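Local coordinates for protein argonaute (Marinitoga piezophila, PDB 5I4A), which uses short 5'-hydroxyl RNA guides to bind complementary target strands and cleaves single-stranded DNA as a manganese-preferring endonuclease, at residues F266-Y271 with E277-K282; I561-E566 with T594-I599; Y569-K574 with K580-K585. All coordinates share one frame; numbering follows the deposited sequence.

Contact 1. Residues F266-Y271 with E277-K282; sequences FINVIY and ESRYAK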
loop_
_atom_site.group_PDB
_atom_site.type_symbol
_atom_site.label_atom_id
_atom_site.label_comp_id
_atom_site.label_asym_id
_atom_site.label_seq_id
_atom_site.Cartn_x
_atom_site.Cartn_y
_atom_site.Cartn_z
ATOM N N PHE A 266 -7.132 -6.754 -21.522
ATOM C CA PHE A 266 -5.692 -6.723 -21.315
ATOM C C PHE A 266 -5.133 -5.443 -21.921
ATOM O O PHE A 266 -5.355 -5.160 -23.103
ATOM C CB PHE A 266 -5.040 -7.956 -21.945
ATOM C CG PHE A 266 -3.538 -7.943 -21.909
ATOM C CD1 PHE A 266 -2.855 -8.446 -20.815
ATOM C CD2 PHE A 266 -2.808 -7.442 -22.977
ATOM C CE1 PHE A 266 -1.475 -8.441 -20.779
ATOM C CE2 PHE A 266 -1.427 -7.433 -22.946
ATOM C CZ PHE A 266 -0.760 -7.934 -21.845
ATOM N N ILE A 267 -4.415 -4.668 -21.114
ATOM C CA ILE A 267 -3.877 -3.384 -21.543
ATOM C C ILE A 267 -2.437 -3.576 -21.997
ATOM O O ILE A 267 -1.597 -4.086 -21.244
ATOM C CB ILE A 267 -3.967 -2.333 -20.425
ATOM C CG1 ILE A 267 -5.427 -2.078 -20.060
ATOM C CG2 ILE A 267 -3.297 -1.042 -20.863
ATOM C CD1 ILE A 267 -6.247 -1.490 -21.183
ATOM N N ASN A 268 -2.155 -3.152 -23.223
ATOM C CA ASN A 268 -0.848 -3.312 -23.843
ATOM C C ASN A 268 -0.061 -2.017 -23.660
ATOM O O ASN A 268 -0.451 -0.970 -24.188
ATOM C CB ASN A 268 -1.015 -3.654 -25.323
ATOM C CG ASN A 268 0.213 -4.304 -25.921
ATOM O OD1 ASN A 268 0.490 -5.478 -25.679
ATOM N ND2 ASN A 268 0.944 -3.547 -26.727
ATOM N N VAL A 269 1.039 -2.085 -22.912
ATOM C CA VAL A 269 1.864 -0.920 -22.602
ATOM C C VAL A 269 3.149 -1.009 -23.414
ATOM O O VAL A 269 3.961 -1.920 -23.213
ATOM C CB VAL A 269 2.167 -0.819 -21.099
ATOM C CG1 VAL A 269 2.954 0.451 -20.801
ATOM C CG2 VAL A 269 0.880 -0.857 -20.289
ATOM N N ILE A 270 3.340 -0.055 -24.322
ATOM C CA ILE A 270 4.526 0.021 -25.167
ATOM C C ILE A 270 5.339 1.233 -24.740
ATOM O O ILE A 270 4.804 2.345 -24.641
ATOM C CB ILE A 270 4.155 0.110 -26.657
ATOM C CG1 ILE A 270 3.314 -1.095 -27.080
ATOM C CG2 ILE A 270 5.413 0.206 -27.513
ATOM C CD1 ILE A 270 4.079 -2.401 -27.105
ATOM N N TYR A 271 6.627 1.019 -24.491
ATOM C CA TYR A 271 7.542 2.096 -24.141
ATOM C C TYR A 271 8.209 2.641 -25.398
ATOM O O TYR A 271 8.653 1.876 -26.259
ATOM C CB TYR A 271 8.608 1.601 -23.162
ATOM C CG TYR A 271 8.077 1.097 -21.835
ATOM C CD1 TYR A 271 7.589 -0.198 -21.704
ATOM C CD2 TYR A 271 8.084 1.911 -20.709
ATOM C CE1 TYR A 271 7.113 -0.664 -20.494
ATOM C CE2 TYR A 271 7.610 1.453 -19.493
ATOM C CZ TYR A 271 7.125 0.166 -19.391
ATOM O OH TYR A 271 6.653 -0.290 -18.183
ATOM N N GLU A 277 11.123 0.785 -29.799
ATOM C CA GLU A 277 10.010 0.607 -28.881
ATOM C C GLU A 277 10.032 -0.813 -28.338
ATOM O O GLU A 277 10.633 -1.716 -28.927
ATOM C CB GLU A 277 8.664 0.886 -29.562
ATOM C CG GLU A 277 8.444 2.343 -29.934
ATOM C CD GLU A 277 7.167 2.552 -30.726
ATOM O OE1 GLU A 277 6.508 1.547 -31.062
ATOM O OE2 GLU A 277 6.821 3.719 -31.012
ATOM N N SER A 278 9.360 -1.005 -27.206
ATOM C CA SER A 278 9.304 -2.321 -26.587
ATOM C C SER A 278 8.241 -2.325 -25.502
ATOM O O SER A 278 7.845 -1.276 -24.986
ATOM C CB SER A 278 10.660 -2.722 -25.995
ATOM O OG SER A 278 10.584 -3.988 -25.360
ATOM N N ARG A 279 7.782 -3.529 -25.171
ATOM C CA ARG A 279 6.953 -3.755 -23.996
ATOM C C ARG A 279 7.781 -4.012 -22.746
ATOM O O ARG A 279 7.213 -4.097 -21.653
ATOM C CB ARG A 279 6.024 -4.946 -24.228
ATOM C CG ARG A 279 6.766 -6.272 -24.294
ATOM C CD ARG A 279 5.822 -7.459 -24.391
ATOM N NE ARG A 279 5.135 -7.507 -25.678
ATOM C CZ ARG A 279 3.950 -6.955 -25.911
ATOM N NH1 ARG A 279 3.318 -6.314 -24.937
ATOM N NH2 ARG A 279 3.398 -7.044 -27.115
ATOM N N TYR A 280 9.096 -4.156 -22.891
ATOM C CA TYR A 280 10.004 -4.425 -21.785
ATOM C C TYR A 280 10.781 -3.154 -21.478
ATOM O O TYR A 280 11.520 -2.653 -22.332
ATOM C CB TYR A 280 10.962 -5.569 -22.124
ATOM C CG TYR A 280 10.283 -6.830 -22.616
ATOM C CD1 TYR A 280 9.765 -7.756 -21.720
ATOM C CD2 TYR A 280 10.165 -7.097 -23.975
ATOM C CE1 TYR A 280 9.144 -8.907 -22.163
ATOM C CE2 TYR A 280 9.546 -8.251 -24.428
ATOM C CZ TYR A 280 9.035 -9.151 -23.515
ATOM O OH TYR A 280 8.414 -10.300 -23.951
ATOM N N ALA A 281 10.616 -2.639 -20.257
ATOM C CA ALA A 281 11.347 -1.440 -19.858
ATOM C C ALA A 281 12.853 -1.633 -19.985
ATOM O O ALA A 281 13.575 -0.679 -20.296
ATOM C CB ALA A 281 10.974 -1.050 -18.426
ATOM N N LYS A 282 13.341 -2.858 -19.773
ATOM C CA LYS A 282 14.769 -3.144 -19.844
ATOM C C LYS A 282 15.341 -2.963 -21.243
ATOM O O LYS A 282 16.564 -2.840 -21.383
ATOM C CB LYS A 282 15.038 -4.566 -19.347
ATOM C CG LYS A 282 14.387 -5.636 -20.192
ATOM C CD LYS A 282 14.843 -7.022 -19.789
ATOM C CE LYS A 282 14.163 -8.075 -20.644
ATOM N NZ LYS A 282 14.766 -9.421 -20.461
HETATM O O HOH W 1 4.733 -3.452 -21.047
#
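Tyr271 and Ser278 form an antiparallel hydrogen-bonded pair, the bridge between 266-271 and 277-282 and part of a short hairpin in linker L2. Tyr271 N donates a hydrogen bond to Ser278 O over 2.6 Å, and Ser278 N returns one to Tyr271 O at 3.1 Å. Beyond Ile270 and Arg279 the two chains part, and a water spans them by donating to both Val269 O (2.8 Å) and Arg279 O (2.6 Å). Ser278 OG accepts from Tyr280 N, an ST turn at the point where the chain leaves the strand, and it also bonds to Asp283.

Among side chains, the polar link is Arg279 NH1 to Asn268 OD1, 3.0 Å and nearly straight at 166°. The oxygen lies in the guanidinium plane, but the nitrogen stands above the amide plane, the two groups being turned 73° apart. Arg279 reaches back this way because its chain folds at chi3 (69°), although the side chain starts out pointing away, with CB still brushing Val269 O.

Apolar contact is lighter. Ala281 CB sits over one face of the Tyr271 ring, 4.2 Å from CZ, while Ser278 O lies at the ring edge. Ile270 CG2 rests against Glu277 CB at 3.9 Å.

Tyr271 OH bonds to His610 and Arg607, and Phe432 meets the ring edge-to-face. The tyrosine's backbone thus pairs within the linker, while its ring and hydroxyl hold that hairpin to the PIWI domain.

Contact 2. Residues I561-E566 with T594-I599; sequences IIKLDE and TIEEII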
loop_
_atom_site.group_PDB
_atom_site.type_symbol
_atom_site.label_atom_id
_atom_site.label_comp_id
_atom_site.label_asym_id
_atom_site.label_seq_id
_atom_site.Cartn_x
_atom_site.Cartn_y
_atom_site.Cartn_z
ATOM N N ILE A 561 -7.345 -5.710 -16.651
ATOM C CA ILE A 561 -8.285 -4.764 -16.059
ATOM C C ILE A 561 -9.674 -5.384 -16.131
ATOM O O ILE A 561 -10.151 -5.732 -17.218
ATOM C CB ILE A 561 -8.251 -3.400 -16.768
ATOM C CG1 ILE A 561 -6.898 -2.719 -16.560
ATOM C CG2 ILE A 561 -9.375 -2.509 -16.261
ATOM C CD1 ILE A 561 -6.881 -1.263 -16.986
ATOM N N ILE A 562 -10.319 -5.521 -14.977
ATOM C CA ILE A 562 -11.622 -6.163 -14.866
ATOM C C ILE A 562 -12.653 -5.108 -14.496
ATOM O O ILE A 562 -12.427 -4.302 -13.587
ATOM C CB ILE A 562 -11.598 -7.300 -13.832
ATOM C CG1 ILE A 562 -10.661 -8.413 -14.302
ATOM C CG2 ILE A 562 -13.000 -7.840 -13.582
ATOM C CD1 ILE A 562 -10.477 -9.515 -13.288
ATOM N N LYS A 563 -13.781 -5.114 -15.199
ATOM C CA LYS A 563 -14.883 -4.209 -14.909
ATOM C C LYS A 563 -15.855 -4.887 -13.955
ATOM O O LYS A 563 -16.374 -5.966 -14.254
ATOM C CB LYS A 563 -15.596 -3.795 -16.195
ATOM C CG LYS A 563 -16.940 -3.125 -15.974
ATOM C CD LYS A 563 -17.230 -2.138 -17.087
ATOM C CE LYS A 563 -18.706 -2.073 -17.420
ATOM N NZ LYS A 563 -18.974 -1.060 -18.477
ATOM N N LEU A 564 -16.095 -4.256 -12.807
ATOM C CA LEU A 564 -17.120 -4.717 -11.879
ATOM C C LEU A 564 -18.492 -4.166 -12.247
ATOM O O LEU A 564 -19.442 -4.931 -12.443
ATOM C CB LEU A 564 -16.755 -4.314 -10.449
ATOM C CG LEU A 564 -15.437 -4.873 -9.927
ATOM C CD1 LEU A 564 -15.202 -4.383 -8.508
ATOM C CD2 LEU A 564 -15.439 -6.393 -9.987
ATOM N N ASP A 565 -18.610 -2.845 -12.333
ATOM C CA ASP A 565 -19.821 -2.200 -12.822
ATOM C C ASP A 565 -19.410 -0.972 -13.624
ATOM O O ASP A 565 -18.242 -0.810 -13.992
ATOM C CB ASP A 565 -20.777 -1.856 -11.670
ATOM C CG ASP A 565 -20.161 -0.923 -10.639
ATOM O OD1 ASP A 565 -19.557 0.102 -11.019
ATOM O OD2 ASP A 565 -20.295 -1.215 -9.432
ATOM N N GLU A 566 -20.376 -0.085 -13.865
ATOM C CA GLU A 566 -20.153 1.022 -14.786
ATOM C C GLU A 566 -19.076 1.977 -14.286
ATOM O O GLU A 566 -18.374 2.598 -15.094
ATOM C CB GLU A 566 -21.467 1.769 -15.020
ATOM C CG GLU A 566 -21.500 2.606 -16.289
ATOM C CD GLU A 566 -21.381 1.775 -17.560
ATOM O OE1 GLU A 566 -21.508 0.533 -17.492
ATOM O OE2 GLU A 566 -21.162 2.373 -18.635
ATOM N N THR A 594 -14.471 8.963 -21.529
ATOM C CA THR A 594 -15.335 7.929 -20.989
ATOM C C THR A 594 -14.671 7.295 -19.772
ATOM O O THR A 594 -13.475 7.470 -19.527
ATOM C CB THR A 594 -15.626 6.856 -22.039
ATOM O OG1 THR A 594 -14.446 6.075 -22.266
ATOM C CG2 THR A 594 -16.064 7.498 -23.349
ATOM N N ILE A 595 -15.471 6.559 -18.998
ATOM C CA ILE A 595 -14.927 5.824 -17.859
ATOM C C ILE A 595 -13.809 4.901 -18.322
ATOM O O ILE A 595 -12.713 4.888 -17.752
ATOM C CB ILE A 595 -16.041 5.046 -17.136
ATOM C CG1 ILE A 595 -17.135 5.999 -16.650
ATOM C CG2 ILE A 595 -15.472 4.251 -15.971
ATOM C CD1 ILE A 595 -16.619 7.132 -15.797
ATOM N N GLU A 596 -14.064 4.139 -19.391
ATOM C CA GLU A 596 -13.065 3.212 -19.917
ATOM C C GLU A 596 -11.754 3.919 -20.243
ATOM O O GLU A 596 -10.670 3.386 -19.979
ATOM C CB GLU A 596 -13.606 2.508 -21.164
ATOM C CG GLU A 596 -14.799 1.598 -20.917
ATOM C CD GLU A 596 -16.123 2.343 -20.901
ATOM O OE1 GLU A 596 -16.121 3.576 -21.097
ATOM O OE2 GLU A 596 -17.168 1.691 -20.697
ATOM N N GLU A 597 -11.834 5.118 -20.823
ATOM C CA GLU A 597 -10.625 5.859 -21.161
ATOM C C GLU A 597 -9.910 6.354 -19.911
ATOM O O GLU A 597 -8.676 6.315 -19.839
ATOM C CB GLU A 597 -10.971 7.026 -22.083
ATOM C CG GLU A 597 -11.362 6.608 -23.488
ATOM C CD GLU A 597 -12.049 7.720 -24.250
ATOM O OE1 GLU A 597 -12.634 8.610 -23.600
ATOM O OE2 GLU A 597 -12.005 7.703 -25.497
ATOM N N ILE A 598 -10.668 6.819 -18.917
ATOM C CA ILE A 598 -10.072 7.252 -17.654
ATOM C C ILE A 598 -9.372 6.084 -16.971
ATOM O O ILE A 598 -8.256 6.219 -16.458
ATOM C CB ILE A 598 -11.143 7.875 -16.741
ATOM C CG1 ILE A 598 -11.738 9.123 -17.392
ATOM C CG2 ILE A 598 -10.552 8.219 -15.383
ATOM C CD1 ILE A 598 -12.862 9.752 -16.588
ATOM N N ILE A 599 -10.020 4.917 -16.953
ATOM C CA ILE A 599 -9.428 3.744 -16.316
ATOM C C ILE A 599 -8.122 3.366 -17.002
ATOM O O ILE A 599 -7.140 3.001 -16.344
ATOM C CB ILE A 599 -10.427 2.573 -16.324
ATOM C CG1 ILE A 599 -11.714 2.958 -15.592
ATOM C CG2 ILE A 599 -9.806 1.335 -15.707
ATOM C CD1 ILE A 599 -11.513 3.380 -14.160
HETATM O O HOH W 2 -16.958 -0.828 -20.452
HETATM O O HOH W 3 -17.638 1.996 -17.460
#
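Ile561 and Ile599 meet through their CG2 methyls, 3.9 Å apart, and this is the apolar end of the contact between strand 560-565 and helix 595-605. With CG1 beside the backbone N (chi1 -66° in Ile561, -59° in Ile599), CG2 is left opposite that N and faces the partner. At the other end Ile595 puts its CG2 against a backbone oxygen, Glu566 O, at 3.5 Å. Tyr569 of strand 568-571 fills the gap between these two ends.

The charged groups lie along one side. Lys563 NZ makes a salt bridge with Glu566 OE1 at 3.2 Å, meeting that oxygen from well above the carboxylate plane. Its bridge to Glu596 OE2 is long, 4.0 Å, and is filled in by a water that accepts from NZ and donates to OE2 at 2.5 Å. A second water donates to Glu566 O and reaches NZ and OE2 by weak bonds only. Glu596 bends at chi2 (84°) to bring its carboxylate round to the lysine.

The first turn of the helix is closed by a capping box: Glu597 N bonds to Thr594 OG1 at 3.1 Å, and Thr594 N to Glu597 OE1.

No direct hydrogen bond joins strand to helix. Lys563 probably eases the repulsion between the carboxylates of Glu566 and Glu596, whose OE2 atoms are 4.5 Å apart, leaving a partly hydrated charged rim beside a single methyl-to-methyl contact in the PIWI domain.

Contact 3. Residues Y569-K574 with K580-K585; sequences YIYYPK and KGVEVK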
loop_
_atom_site.group_PDB
_atom_site.type_symbol
_atom_site.label_atom_id
_atom_site.label_comp_id
_atom_site.label_asym_id
_atom_site.label_seq_id
_atom_site.Cartn_x
_atom_site.Cartn_y
_atom_site.Cartn_z
ATOM N N TYR A 569 -13.718 -0.468 -11.444
ATOM C CA TYR A 569 -12.826 -1.402 -12.114
ATOM C C TYR A 569 -11.766 -1.890 -11.136
ATOM O O TYR A 569 -11.534 -1.292 -10.083
ATOM C CB TYR A 569 -12.131 -0.768 -13.329
ATOM C CG TYR A 569 -13.033 -0.458 -14.503
ATOM C CD1 TYR A 569 -13.965 0.566 -14.435
ATOM C CD2 TYR A 569 -12.929 -1.173 -15.691
ATOM C CE1 TYR A 569 -14.783 0.860 -15.508
ATOM C CE2 TYR A 569 -13.744 -0.883 -16.773
ATOM C CZ TYR A 569 -14.667 0.135 -16.674
ATOM O OH TYR A 569 -15.478 0.428 -17.746
ATOM N N ILE A 570 -11.118 -2.992 -11.507
ATOM C CA ILE A 570 -9.975 -3.528 -10.778
ATOM C C ILE A 570 -8.896 -3.866 -11.788
ATOM O O ILE A 570 -9.162 -4.566 -12.771
ATOM C CB ILE A 570 -10.332 -4.786 -9.964
ATOM C CG1 ILE A 570 -11.529 -4.535 -9.061
ATOM C CG2 ILE A 570 -9.141 -5.241 -9.131
ATOM C CD1 ILE A 570 -11.922 -5.752 -8.271
ATOM N N TYR A 571 -7.682 -3.383 -11.551
ATOM C CA TYR A 571 -6.539 -3.833 -12.326
ATOM C C TYR A 571 -5.575 -4.584 -11.419
ATOM O O TYR A 571 -5.474 -4.309 -10.219
ATOM C CB TYR A 571 -5.834 -2.670 -13.043
ATOM C CG TYR A 571 -5.003 -1.742 -12.183
ATOM C CD1 TYR A 571 -3.700 -2.073 -11.824
ATOM C CD2 TYR A 571 -5.500 -0.512 -11.774
ATOM C CE1 TYR A 571 -2.930 -1.220 -11.053
ATOM C CE2 TYR A 571 -4.735 0.349 -11.007
ATOM C CZ TYR A 571 -3.453 -0.010 -10.647
ATOM O OH TYR A 571 -2.687 0.841 -9.883
ATOM N N TYR A 572 -4.892 -5.558 -12.007
ATOM C CA TYR A 572 -3.897 -6.365 -11.304
ATOM C C TYR A 572 -2.554 -6.108 -11.967
ATOM O O TYR A 572 -2.273 -6.668 -13.042
ATOM C CB TYR A 572 -4.262 -7.848 -11.350
ATOM C CG TYR A 572 -5.556 -8.172 -10.628
ATOM C CD1 TYR A 572 -6.788 -7.923 -11.221
ATOM C CD2 TYR A 572 -5.545 -8.726 -9.353
ATOM C CE1 TYR A 572 -7.969 -8.211 -10.566
ATOM C CE2 TYR A 572 -6.721 -9.017 -8.688
ATOM C CZ TYR A 572 -7.932 -8.759 -9.300
ATOM O OH TYR A 572 -9.109 -9.047 -8.648
ATOM N N PRO A 573 -1.704 -5.265 -11.387
ATOM C CA PRO A 573 -0.453 -4.898 -12.057
ATOM C C PRO A 573 0.520 -6.065 -12.102
ATOM O O PRO A 573 0.454 -7.002 -11.304
ATOM C CB PRO A 573 0.090 -3.756 -11.192
ATOM C CG PRO A 573 -0.480 -4.026 -9.831
ATOM C CD PRO A 573 -1.839 -4.626 -10.066
ATOM N N LYS A 574 1.437 -5.994 -13.068
ATOM C CA LYS A 574 2.442 -7.038 -13.207
ATOM C C LYS A 574 3.312 -7.096 -11.960
ATOM O O LYS A 574 3.759 -6.069 -11.441
ATOM C CB LYS A 574 3.307 -6.797 -14.444
ATOM C CG LYS A 574 4.331 -7.899 -14.683
ATOM C CD LYS A 574 4.954 -7.826 -16.070
ATOM C CE LYS A 574 6.088 -6.812 -16.135
ATOM N NZ LYS A 574 5.612 -5.411 -15.960
ATOM N N LYS A 580 -2.100 -9.352 -6.587
ATOM C CA LYS A 580 -2.837 -8.395 -5.774
ATOM C C LYS A 580 -3.525 -7.387 -6.680
ATOM O O LYS A 580 -2.971 -6.982 -7.706
ATOM C CB LYS A 580 -1.920 -7.661 -4.784
ATOM C CG LYS A 580 -1.264 -8.560 -3.749
ATOM C CD LYS A 580 -1.013 -7.813 -2.446
ATOM C CE LYS A 580 -0.302 -6.490 -2.686
ATOM N NZ LYS A 580 -0.022 -5.767 -1.413
ATOM N N GLY A 581 -4.729 -6.980 -6.293
ATOM C CA GLY A 581 -5.532 -6.091 -7.098
ATOM C C GLY A 581 -5.530 -4.661 -6.597
ATOM O O GLY A 581 -5.229 -4.381 -5.438
ATOM N N VAL A 582 -5.882 -3.750 -7.500
ATOM C CA VAL A 582 -6.037 -2.335 -7.191
ATOM C C VAL A 582 -7.395 -1.894 -7.714
ATOM O O VAL A 582 -7.638 -1.932 -8.926
ATOM C CB VAL A 582 -4.916 -1.476 -7.802
ATOM C CG1 VAL A 582 -5.194 -0.008 -7.556
ATOM C CG2 VAL A 582 -3.566 -1.870 -7.225
ATOM N N GLU A 583 -8.275 -1.486 -6.806
ATOM C CA GLU A 583 -9.619 -1.061 -7.169
ATOM C C GLU A 583 -9.624 0.407 -7.569
ATOM O O GLU A 583 -8.972 1.239 -6.934
ATOM C CB GLU A 583 -10.589 -1.284 -6.009
ATOM C CG GLU A 583 -11.705 -2.253 -6.319
ATOM C CD GLU A 583 -12.701 -2.373 -5.188
ATOM O OE1 GLU A 583 -13.613 -1.523 -5.107
ATOM O OE2 GLU A 583 -12.564 -3.313 -4.373
ATOM N N VAL A 584 -10.366 0.718 -8.627
ATOM C CA VAL A 584 -10.476 2.072 -9.156
ATOM C C VAL A 584 -11.959 2.389 -9.303
ATOM O O VAL A 584 -12.673 1.690 -10.032
ATOM C CB VAL A 584 -9.754 2.222 -10.506
ATOM C CG1 VAL A 584 -9.701 3.674 -10.925
ATOM C CG2 VAL A 584 -8.352 1.632 -10.438
ATOM N N LYS A 585 -12.419 3.434 -8.618
ATOM C CA LYS A 585 -13.829 3.813 -8.627
ATOM C C LYS A 585 -13.958 5.269 -9.047
ATOM O O LYS A 585 -13.459 6.160 -8.355
ATOM C CB LYS A 585 -14.468 3.604 -7.252
ATOM C CG LYS A 585 -15.918 4.059 -7.179
ATOM C CD LYS A 585 -16.463 4.016 -5.763
ATOM C CE LYS A 585 -17.940 4.344 -5.754
ATOM N NZ LYS A 585 -18.235 5.560 -6.570
HETATM O O HOH W 4 -0.632 -7.743 -8.873
#
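Val582 lies beneath the ring of Tyr571, its CB 3.7 Å from the ring centroid and 20° off the normal, a CH-pi contact over the face. The two side chains run side by side, CG1 of the valine reaching 3.5 Å from CE2. Tyr571 takes the less common rotamer, CG between its backbone N and carbonyl carbon (chi1 74°), which lays the ring over its cross-strand partner. Val584 CG2 touches the ring's edge at CD2, 3.8 Å away. On the opposite face of the sheet, Ile570 CG1 packs on Glu583 CG at 3.6 Å, and past them the Tyr572 ring passes obliquely 3.5 Å from Gly581 CA.

The backbone sets this register. Tyr569 and Val584 exchange two hydrogen bonds, of which Tyr569 N to Val584 O is almost straight at 177°. Tyr571 and Val582 exchange two more, and Ile570 faces Glu583 as the non-hydrogen-bonded pair between them. Beyond the last rung, a water donating to Pro573 O and to Lys580 O (2.7 Å) spans the separating chains.

Further out, Lys618 O holds the Tyr571 hydroxyl, Ile551 O that of Tyr572, and Thr549 binds Glu583. This is a buried antiparallel beta hairpin in the central sheet of the RNase H-like PIWI domain, with the side chain of Val582 about 9 Å from those of the probable catalytic, metal-binding residues Asp519 and Asn627.

From the N terminus, contact 1 comes first, closing a short hairpin loop in linker L2 well before the other two begin. Contact 2 opens much later with strand 560-565 and closes a long loop at helix 595-605; contact 3 falls wholly within that loop and closes a smaller hairpin of its own. Strands 560-565 and 568-571 are sheet neighbours, joined by a probable hydrogen bond from Ile562 N to Ile570 O, while Tyr569 of contact 3 packs on Lys563, Glu596 and Ile599 of contact 2. Ile267 touches Ile561, and strand 264-266 edges the same sheet, carrying linker L2 onto the PIWI domain.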